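Local coordinates for oxidoreductase, NAD-binding/iron-sulfur cluster-binding protein (Nitratireductor pacificus pht-3B, PDB 6ZXU) that is a catabolic reductive dehalogenase that binds cobalamin and two [4Fe-4S] clusters and probably uses them to remove halogen from organohalide substrates, at residues Y578-K584 and R655-R661; D441-S445 and W640-E645; M435-G440 and R590-M594. One frame throughout, in Å; residues are numbered along the deposited sequence.

Contact 1 (Y578-K584 and R655-R661); sequences YRVTQMK and RMGTNER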
loop_
_atom_site.group_PDB
_atom_site.type_symbol
_atom_site.label_atom_id
_atom_site.label_comp_id
_atom_site.label_asym_id
_atom_site.label_seq_id
_atom_site.Cartn_x
_atom_site.Cartn_y
_atom_site.Cartn_z
ATOM N N TYR A 578 21.434 4.899 3.194
ATOM C CA TYR A 578 21.063 5.199 1.821
ATOM C C TYR A 578 19.648 5.792 1.730
ATOM O O TYR A 578 19.447 6.858 1.157
ATOM C CB TYR A 578 21.230 3.979 0.895
ATOM C CG TYR A 578 20.989 4.311 -0.553
ATOM C CD1 TYR A 578 21.944 4.981 -1.297
ATOM C CD2 TYR A 578 19.776 4.035 -1.168
ATOM C CE1 TYR A 578 21.710 5.344 -2.629
ATOM C CE2 TYR A 578 19.553 4.373 -2.490
ATOM C CZ TYR A 578 20.535 5.027 -3.232
ATOM O OH TYR A 578 20.302 5.373 -4.546
ATOM N N ARG A 579 18.678 5.151 2.318
ATOM C CA ARG A 579 17.326 5.637 2.213
ATOM C C ARG A 579 17.131 7.048 2.824
ATOM O O ARG A 579 16.452 7.898 2.239
ATOM C CB ARG A 579 16.360 4.648 2.871
ATOM C CG ARG A 579 16.296 3.296 2.218
ATOM C CD ARG A 579 15.152 2.384 2.713
ATOM N NE ARG A 579 13.882 2.843 2.235
ATOM C CZ ARG A 579 12.794 2.941 2.932
ATOM N NH1 ARG A 579 11.683 3.333 2.350
ATOM N NH2 ARG A 579 12.782 2.569 4.180
ATOM N N VAL A 580 17.709 7.293 4.013
ATOM C CA VAL A 580 17.532 8.555 4.731
ATOM C C VAL A 580 18.281 9.692 4.014
ATOM O O VAL A 580 17.782 10.802 3.927
ATOM C CB VAL A 580 17.991 8.438 6.175
ATOM C CG1 VAL A 580 18.058 9.775 6.887
ATOM C CG2 VAL A 580 16.989 7.509 6.920
ATOM N N THR A 581 19.477 9.389 3.540
ATOM C CA THR A 581 20.393 10.438 3.080
ATOM C C THR A 581 20.686 10.555 1.565
ATOM O O THR A 581 21.264 11.527 1.157
ATOM C CB THR A 581 21.779 10.413 3.794
ATOM O OG1 THR A 581 22.558 9.373 3.270
ATOM C CG2 THR A 581 21.681 10.256 5.296
ATOM N N GLN A 582 20.354 9.598 0.720
ATOM C CA GLN A 582 20.633 9.789 -0.686
ATOM C C GLN A 582 19.793 10.933 -1.280
ATOM O O GLN A 582 18.638 11.169 -0.868
ATOM C CB GLN A 582 20.487 8.494 -1.465
ATOM C CG GLN A 582 19.049 7.965 -1.648
ATOM C CD GLN A 582 18.456 8.407 -2.973
ATOM O OE1 GLN A 582 19.144 8.981 -3.809
ATOM N NE2 GLN A 582 17.210 8.084 -3.189
ATOM N N MET A 583 20.396 11.687 -2.206
ATOM C CA MET A 583 19.884 12.970 -2.607
ATOM C C MET A 583 19.335 13.020 -4.045
ATOM O O MET A 583 18.900 14.083 -4.476
ATOM C CB MET A 583 21.001 14.027 -2.512
ATOM C CG MET A 583 21.538 14.205 -1.110
ATOM S SD MET A 583 22.977 15.372 -1.013
ATOM C CE MET A 583 24.331 14.367 -1.750
ATOM N N LYS A 584 19.337 11.885 -4.750
ATOM C CA LYS A 584 18.819 11.812 -6.096
ATOM C C LYS A 584 17.437 11.128 -6.158
ATOM O O LYS A 584 17.008 10.618 -7.182
ATOM C CB LYS A 584 19.825 11.226 -7.026
ATOM C CG LYS A 584 21.231 11.815 -6.891
ATOM C CD LYS A 584 22.026 11.908 -8.147
ATOM C CE LYS A 584 22.371 10.609 -8.758
ATOM N NZ LYS A 584 22.651 10.708 -10.242
ATOM N N ARG A 655 17.767 19.147 -6.606
ATOM C CA ARG A 655 19.019 19.853 -6.460
ATOM C C ARG A 655 20.242 19.068 -6.969
ATOM O O ARG A 655 21.089 19.612 -7.625
ATOM C CB ARG A 655 19.181 20.253 -4.985
ATOM C CG ARG A 655 20.467 21.015 -4.681
ATOM C CD ARG A 655 20.470 21.531 -3.230
ATOM N NE ARG A 655 20.451 20.361 -2.339
ATOM C CZ ARG A 655 21.494 19.559 -2.053
ATOM N NH1 ARG A 655 22.720 19.821 -2.518
ATOM N NH2 ARG A 655 21.300 18.481 -1.288
ATOM N N MET A 656 20.313 17.768 -6.715
ATOM C CA MET A 656 21.469 16.940 -7.096
ATOM C C MET A 656 21.200 15.986 -8.267
ATOM O O MET A 656 22.064 15.199 -8.639
ATOM C CB MET A 656 21.845 16.084 -5.889
ATOM C CG MET A 656 22.181 16.862 -4.657
ATOM S SD MET A 656 23.624 17.939 -5.075
ATOM C CE MET A 656 24.952 16.749 -5.311
ATOM N N GLY A 657 20.000 16.022 -8.821
ATOM C CA GLY A 657 19.635 15.160 -9.960
ATOM C C GLY A 657 18.665 14.057 -9.535
ATOM O O GLY A 657 18.072 14.145 -8.446
ATOM N N THR A 658 18.570 13.006 -10.379
ATOM C CA THR A 658 17.579 11.963 -10.254
ATOM C C THR A 658 18.186 10.651 -10.630
ATOM O O THR A 658 18.820 10.512 -11.665
ATOM C CB THR A 658 16.415 12.284 -11.155
ATOM O OG1 THR A 658 15.834 13.528 -10.722
ATOM C CG2 THR A 658 15.369 11.193 -11.151
ATOM N N ASN A 659 17.988 9.649 -9.770
ATOM C CA ASN A 659 18.401 8.262 -10.091
ATOM C C ASN A 659 17.623 7.721 -11.239
ATOM O O ASN A 659 16.390 7.854 -11.298
ATOM C CB ASN A 659 18.201 7.315 -8.860
ATOM C CG ASN A 659 19.137 7.651 -7.749
ATOM O OD1 ASN A 659 20.353 7.688 -7.946
ATOM N ND2 ASN A 659 18.598 7.932 -6.560
ATOM N N GLU A 660 18.329 7.140 -12.204
ATOM C CA GLU A 660 17.729 6.491 -13.392
ATOM C C GLU A 660 18.514 5.224 -13.671
ATOM O O GLU A 660 19.120 5.038 -14.704
ATOM C CB GLU A 660 17.697 7.422 -14.596
ATOM C CG GLU A 660 16.899 8.666 -14.313
ATOM C CD GLU A 660 17.038 9.682 -15.458
ATOM O OE1 GLU A 660 18.243 9.911 -15.948
ATOM O OE2 GLU A 660 15.949 10.245 -15.841
ATOM N N ARG A 661 18.439 4.318 -12.725
ATOM C CA ARG A 661 19.230 3.120 -12.752
ATOM C C ARG A 661 18.655 2.092 -13.721
ATOM O O ARG A 661 17.452 1.929 -13.881
ATOM C CB ARG A 661 19.283 2.551 -11.310
ATOM C CG ARG A 661 19.945 3.483 -10.356
ATOM C CD ARG A 661 20.142 2.810 -9.019
ATOM N NE ARG A 661 20.571 3.775 -8.083
ATOM C CZ ARG A 661 21.835 4.043 -7.843
ATOM N NH1 ARG A 661 22.790 3.410 -8.517
ATOM N NH2 ARG A 661 22.163 4.926 -6.938
HETATM O O HOH W 1 18.635 16.725 -4.384
HETATM O O HOH W 2 22.099 7.565 -9.951
#
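The turn that ends helix 572-581, in the 4Fe-4S dicluster part of the chain, meets the loop after strand 650-652 through Q582 and N659. N659 ND2 donates to Q582 OE1 over 3.0 Å, in the plane of its own amide but from above the carbonyl plane of Q582. K584 N reaches the same oxygen from the opposite face at 3.1 Å, so two donors grip OE1. Q582 CG lies between the backbone N and the carbonyl carbon (chi1 71°), which lays CG over one face of the Y578 ring. This ring stands beside the iron-sulfur cluster whose pocket includes Y578 and R579. R661 NH2 donates to Y578 OH at 3.1 Å, the hydroxyl tilted out of the guanidinium plane. D441, outside the two segments, is the stronger partner: its carboxylate forms a salt bridge with R661 NE and a hydrogen bond with Y578 OH, and its carbonyl accepts from N659 ND2. N659 N donates to K584 O, 2.9 Å away. Farther along, M583 CB packs on M656 CG at 3.7 Å, and R655 NH2 makes a weak bond to M583 SD. A water bridges M583 O and M656 N. K584 CD lies 3.3 Å from M656 O.

Contact 2 (D441-S445 and W640-E645); sequences DDWIS and WWFDLE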
loop_
_atom_site.group_PDB
_atom_site.type_symbol
_atom_site.label_atom_id
_atom_site.label_comp_id
_atom_site.label_asym_id
_atom_site.label_seq_id
_atom_site.Cartn_x
_atom_site.Cartn_y
_atom_site.Cartn_z
ATOM N N ASP A 441 14.717 4.139 -6.466
ATOM C CA ASP A 441 15.214 5.156 -5.537
ATOM C C ASP A 441 15.123 6.594 -6.115
ATOM O O ASP A 441 15.937 7.455 -5.786
ATOM C CB ASP A 441 16.601 4.839 -5.158
ATOM C CG ASP A 441 17.507 4.656 -6.401
ATOM O OD1 ASP A 441 16.993 4.645 -7.553
ATOM O OD2 ASP A 441 18.708 4.440 -6.198
ATOM N N ASP A 442 14.089 6.883 -6.901
ATOM C CA ASP A 442 13.905 8.229 -7.425
ATOM C C ASP A 442 12.878 8.984 -6.681
ATOM O O ASP A 442 12.618 8.673 -5.528
ATOM C CB ASP A 442 13.616 8.147 -8.936
ATOM C CG ASP A 442 12.327 7.347 -9.276
ATOM O OD1 ASP A 442 11.416 7.282 -8.438
ATOM O OD2 ASP A 442 12.226 6.829 -10.427
ATOM N N TRP A 443 12.257 9.999 -7.298
ATOM C CA TRP A 443 11.392 10.957 -6.596
ATOM C C TRP A 443 10.052 10.437 -6.182
ATOM O O TRP A 443 9.424 11.010 -5.314
ATOM C CB TRP A 443 11.283 12.338 -7.388
ATOM C CG TRP A 443 12.625 12.903 -7.442
ATOM C CD1 TRP A 443 13.506 12.868 -8.470
ATOM C CD2 TRP A 443 13.329 13.451 -6.319
ATOM N NE1 TRP A 443 14.706 13.397 -8.052
ATOM C CE2 TRP A 443 14.629 13.730 -6.733
ATOM C CE3 TRP A 443 12.975 13.759 -5.029
ATOM C CZ2 TRP A 443 15.595 14.305 -5.856
ATOM C CZ3 TRP A 443 13.912 14.335 -4.158
ATOM C CH2 TRP A 443 15.210 14.600 -4.584
ATOM N N ILE A 444 9.630 9.311 -6.718
ATOM C CA ILE A 444 8.313 8.760 -6.369
ATOM C C ILE A 444 8.378 7.639 -5.301
ATOM O O ILE A 444 7.370 7.143 -4.865
ATOM C CB ILE A 444 7.597 8.299 -7.637
ATOM C CG1 ILE A 444 6.054 8.249 -7.453
ATOM C CG2 ILE A 444 8.085 6.938 -8.119
ATOM C CD1 ILE A 444 5.485 9.573 -7.069
ATOM N N SER A 445 9.576 7.192 -4.962
ATOM C CA SER A 445 9.736 5.981 -4.157
ATOM C C SER A 445 9.001 6.072 -2.812
ATOM O O SER A 445 8.171 5.237 -2.502
ATOM C CB SER A 445 11.207 5.676 -3.910
ATOM O OG SER A 445 11.345 4.565 -3.075
ATOM N N TRP A 640 4.881 8.754 -14.826
ATOM C CA TRP A 640 3.838 9.731 -14.919
ATOM C C TRP A 640 4.031 10.916 -13.977
ATOM O O TRP A 640 3.268 11.888 -14.080
ATOM C CB TRP A 640 2.494 9.083 -14.534
ATOM C CG TRP A 640 2.483 8.389 -13.188
ATOM C CD1 TRP A 640 2.779 7.042 -12.962
ATOM C CD2 TRP A 640 2.164 8.947 -11.899
ATOM N NE1 TRP A 640 2.683 6.744 -11.608
ATOM C CE2 TRP A 640 2.304 7.884 -10.938
ATOM C CE3 TRP A 640 1.834 10.216 -11.464
ATOM C CZ2 TRP A 640 2.105 8.091 -9.595
ATOM C CZ3 TRP A 640 1.678 10.436 -10.147
ATOM C CH2 TRP A 640 1.781 9.383 -9.214
ATOM N N TRP A 641 4.950 10.812 -13.007
ATOM C CA TRP A 641 5.084 11.833 -11.932
ATOM C C TRP A 641 6.097 12.902 -12.335
ATOM O O TRP A 641 6.938 12.706 -13.236
ATOM C CB TRP A 641 5.534 11.158 -10.589
ATOM C CG TRP A 641 6.838 10.387 -10.718
ATOM C CD1 TRP A 641 8.110 10.860 -10.472
ATOM C CD2 TRP A 641 6.990 9.040 -11.142
ATOM N NE1 TRP A 641 9.025 9.895 -10.754
ATOM C CE2 TRP A 641 8.353 8.758 -11.144
ATOM C CE3 TRP A 641 6.088 8.034 -11.495
ATOM C CZ2 TRP A 641 8.837 7.542 -11.565
ATOM C CZ3 TRP A 641 6.556 6.841 -11.911
ATOM C CH2 TRP A 641 7.928 6.583 -11.942
ATOM N N PHE A 642 6.021 14.039 -11.636
ATOM C CA PHE A 642 6.988 15.140 -11.779
ATOM C C PHE A 642 8.181 14.929 -10.858
ATOM O O PHE A 642 8.025 14.438 -9.745
ATOM C CB PHE A 642 6.329 16.483 -11.419
ATOM C CG PHE A 642 5.169 16.901 -12.288
ATOM C CD1 PHE A 642 5.043 16.483 -13.585
ATOM C CD2 PHE A 642 4.215 17.765 -11.758
ATOM C CE1 PHE A 642 3.991 16.855 -14.358
ATOM C CE2 PHE A 642 3.162 18.188 -12.518
ATOM C CZ PHE A 642 3.054 17.734 -13.819
ATOM N N ASP A 643 9.358 15.280 -11.327
ATOM C CA ASP A 643 10.548 15.294 -10.506
ATOM C C ASP A 643 10.666 16.637 -9.727
ATOM O O ASP A 643 11.199 17.610 -10.226
ATOM C CB ASP A 643 11.786 15.110 -11.375
ATOM C CG ASP A 643 11.911 13.726 -11.891
ATOM O OD1 ASP A 643 11.271 12.780 -11.350
ATOM O OD2 ASP A 643 12.610 13.548 -12.852
ATOM N N LEU A 644 10.050 16.684 -8.569
ATOM C CA LEU A 644 9.960 17.826 -7.699
ATOM C C LEU A 644 10.465 17.460 -6.324
ATOM O O LEU A 644 10.089 16.417 -5.795
ATOM C CB LEU A 644 8.508 18.349 -7.560
ATOM C CG LEU A 644 7.866 18.875 -8.843
ATOM C CD1 LEU A 644 6.395 19.230 -8.651
ATOM C CD2 LEU A 644 8.661 20.065 -9.370
ATOM N N GLU A 645 11.297 18.335 -5.760
ATOM C CA GLU A 645 11.820 18.217 -4.418
ATOM C C GLU A 645 11.462 19.489 -3.716
ATOM O O GLU A 645 11.794 20.560 -4.170
ATOM C CB GLU A 645 13.358 18.003 -4.467
ATOM C CG GLU A 645 14.005 18.036 -3.119
ATOM C CD GLU A 645 15.513 17.823 -3.146
ATOM O OE1 GLU A 645 16.179 17.915 -4.219
ATOM O OE2 GLU A 645 16.059 17.533 -2.052
HETATM O O HOH W 3 11.994 10.305 -10.647
#
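W443, W641 and I444 carry most of this contact. I444 sits over one face of the W641 indole. Its CB lies 3.5 Å from the centroid of the five-membered ring and 7° off the normal, a CH-pi contact. CG2 covers the same face, 3.5 Å from W641 CE2. I444 CG1 is anti to the backbone N (chi1 -157°), which leaves CG2 between N and the carbonyl carbon and over the indole. D442 OD2 comes to the edge of that indole, 3.6 Å from W641 CZ2, and is itself held by S439 N. D442 OD1 accepts from I444 N at 3.2 Å, a capping bond at the turn into helix 445-469. W443 lies against the other end of 640-645, its NE1 bonded to T658 OG1. Its CD1 edge faces D643 OD1, near the ring plane; D643 OD2 forms a salt bridge with R639. Its CH2 is 3.5 Å from E645 OE1, and E645 has a salt bridge to R336. No direct hydrogen bond joins the two segments. One water accepts a hydrogen bond from W641 NE1 at 3.0 Å and donates one to D643 OD1 at 2.7 Å. L644 O is buried here without a polar partner. The contact thus joins the loop between helices 432-437 and 445-469 to the chain entering strand 645-647, while helix 168-190 packs on F642 and L644 and helices 103-116 and 342-354 touch W640.

Contact 3 (M435-G440 and R590-M594); sequences MEGASG and RCMKM. With SF4 (iron/sulfur cluster), chain E.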
loop_
_atom_site.group_PDB
_atom_site.type_symbol
_atom_site.label_atom_id
_atom_site.label_comp_id
_atom_site.label_asym_id
_atom_site.label_seq_id
_atom_site.Cartn_x
_atom_site.Cartn_y
_atom_site.Cartn_z
ATOM N N MET A 435 5.920 1.350 -10.248
ATOM C CA MET A 435 7.255 0.893 -10.029
ATOM C C MET A 435 7.968 0.555 -11.328
ATOM O O MET A 435 9.213 0.638 -11.385
ATOM C CB MET A 435 7.253 -0.334 -9.049
ATOM C CG MET A 435 8.449 -0.424 -8.157
ATOM S SD MET A 435 8.214 -1.765 -6.858
ATOM C CE MET A 435 6.935 -1.042 -5.803
ATOM N N GLU A 436 7.234 0.164 -12.357
ATOM C CA GLU A 436 7.831 -0.127 -13.649
ATOM C C GLU A 436 8.519 1.093 -14.269
ATOM O O GLU A 436 9.492 0.943 -14.938
ATOM C CB GLU A 436 6.761 -0.669 -14.637
ATOM C CG GLU A 436 6.604 -2.186 -14.601
ATOM C CD GLU A 436 7.972 -2.988 -14.702
ATOM O OE1 GLU A 436 8.509 -3.510 -13.648
ATOM O OE2 GLU A 436 8.545 -3.075 -15.842
ATOM N N GLY A 437 7.934 2.272 -14.098
ATOM C CA GLY A 437 8.481 3.500 -14.623
ATOM C C GLY A 437 9.683 4.027 -13.848
ATOM O O GLY A 437 10.395 4.861 -14.330
ATOM N N ALA A 438 9.875 3.542 -12.605
ATOM C CA ALA A 438 10.707 4.157 -11.566
ATOM C C ALA A 438 12.038 3.469 -11.513
ATOM O O ALA A 438 12.198 2.349 -11.930
ATOM C CB ALA A 438 10.036 4.039 -10.218
ATOM N N SER A 439 13.011 4.179 -10.990
ATOM C CA SER A 439 14.319 3.622 -10.696
ATOM C C SER A 439 14.260 2.722 -9.400
ATOM O O SER A 439 15.140 1.915 -9.166
ATOM C CB SER A 439 15.337 4.763 -10.465
ATOM O OG SER A 439 16.617 4.206 -10.260
ATOM N N GLY A 440 13.242 2.932 -8.576
ATOM C CA GLY A 440 13.222 2.383 -7.231
ATOM C C GLY A 440 13.708 3.285 -6.147
ATOM O O GLY A 440 13.180 3.234 -5.033
ATOM N N ARG A 590 14.197 -0.219 -4.293
ATOM C CA ARG A 590 14.642 -0.805 -5.512
ATOM C C ARG A 590 14.646 -2.306 -5.512
ATOM O O ARG A 590 14.375 -2.987 -6.545
ATOM C CB ARG A 590 16.029 -0.273 -5.881
ATOM C CG ARG A 590 16.560 -0.795 -7.208
ATOM C CD ARG A 590 17.693 0.063 -7.798
ATOM N NE ARG A 590 18.381 -0.603 -8.921
ATOM C CZ ARG A 590 17.956 -0.625 -10.162
ATOM N NH1 ARG A 590 16.841 0.002 -10.468
ATOM N NH2 ARG A 590 18.605 -1.352 -11.060
ATOM N N CYS A 591 14.943 -2.900 -4.352
ATOM C CA CYS A 591 14.949 -4.357 -4.165
ATOM C C CYS A 591 13.594 -4.922 -4.452
ATOM O O CYS A 591 13.465 -6.031 -5.025
ATOM C CB CYS A 591 15.457 -4.662 -2.746
ATOM S SG CYS A 591 14.682 -3.687 -1.444
ATOM N N MET A 592 12.522 -4.225 -4.126
ATOM C CA MET A 592 11.174 -4.703 -4.462
ATOM C C MET A 592 10.913 -4.691 -5.977
ATOM O O MET A 592 10.260 -5.587 -6.508
ATOM C CB MET A 592 10.089 -3.845 -3.816
ATOM C CG MET A 592 10.026 -3.925 -2.321
ATOM S SD MET A 592 8.638 -2.866 -1.782
ATOM C CE MET A 592 9.458 -1.371 -1.881
ATOM N N LYS A 593 11.479 -3.735 -6.669
ATOM C CA LYS A 593 11.305 -3.615 -8.105
ATOM C C LYS A 593 12.033 -4.703 -8.853
ATOM O O LYS A 593 11.512 -5.210 -9.857
ATOM C CB LYS A 593 11.798 -2.200 -8.547
ATOM C CG LYS A 593 11.717 -1.958 -10.080
ATOM C CD LYS A 593 12.471 -0.681 -10.425
ATOM C CE LYS A 593 12.761 -0.615 -11.958
ATOM N NZ LYS A 593 11.559 -0.450 -12.802
ATOM N N MET A 594 13.274 -5.022 -8.455
ATOM C CA MET A 594 14.111 -5.867 -9.267
ATOM C C MET A 594 13.796 -7.378 -9.146
ATOM O O MET A 594 14.191 -8.204 -9.991
ATOM C CB MET A 594 15.583 -5.548 -8.971
ATOM C CG MET A 594 16.005 -4.127 -9.308
ATOM S SD MET A 594 15.919 -3.781 -11.070
ATOM C CE MET A 594 14.518 -3.011 -11.019
HETATM FE FE1 SF4 E . 17.554 -0.681 1.107
HETATM FE FE2 SF4 E . 17.168 0.269 -1.468
HETATM FE FE3 SF4 E . 16.405 -2.339 -0.823
HETATM FE FE4 SF4 E . 19.056 -1.639 -1.005
HETATM S S1 SF4 E . 17.545 -1.614 -2.610
HETATM S S2 SF4 E . 18.045 -2.839 0.616
HETATM S S3 SF4 E . 18.983 0.489 -0.214
HETATM S S4 SF4 E . 15.629 -0.450 0.060
HETATM O O HOH W 4 10.641 -5.863 -12.564
#
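The backbones come closest at G440 and R590, whose CA atoms are 3.9 Å apart, where the chain leaving helix 432-437 passes the start of helix 590-594. G440 sits where a CB would come up against R590 CA. K593 has the most surface buried. Its chain extends from CB, with CG anti to the backbone N (chi1 178°), and bends at chi4 to bring NZ among carbonyls at the helix end. NZ donates to M435 O at 2.9 Å and more weakly to A438 O at 3.0 Å. M435 O also accepts from A438 N. The M435 side chain slides past K593 in the opposite direction, CG 3.8 Å from K593 CB. An alanine in place of K593 would take away the ammonium, and M435 O and A438 O would probably lose a shared donor that ties the helix end to helix 590-594. R590 NH1 gives a bond to S439 O at 2.9 Å, the oxygen lying near the guanidinium plane. M594 SD covers one face of that group, and E548 pairs with NH2. Next in the helix, C591 SG binds FE3 of the [4Fe-4S] cluster at 2.3 Å. Two cationic side chains satisfy backbone oxygens here, and their bonds join the cluster-bearing helix to 435-440, next to the cysteine that binds the iron.

Contacts 2 and 3 are buried, whereas contact 1 lies at the surface. Contacts 2 and 3 share one continuous run, 435-445: its first half meets cluster helix 590-594, its second half meets 640-645. Contact 1 connects to both. D441, in the first segment of contact 2, forms a salt bridge with R661 and probably a hydrogen bond with Y578 of contact 1, and S439 OG of contact 3 is probably hydrogen-bonded to R661 N. The chemistry follows the place. Contact 2 is mostly indole and aliphatic packing with one bridging water. Contact 3 sets positive side chains against carbonyls beside a cluster. Contact 1 mixes amide and guanidinium bonds near the cluster with methionines and a lysine toward solvent.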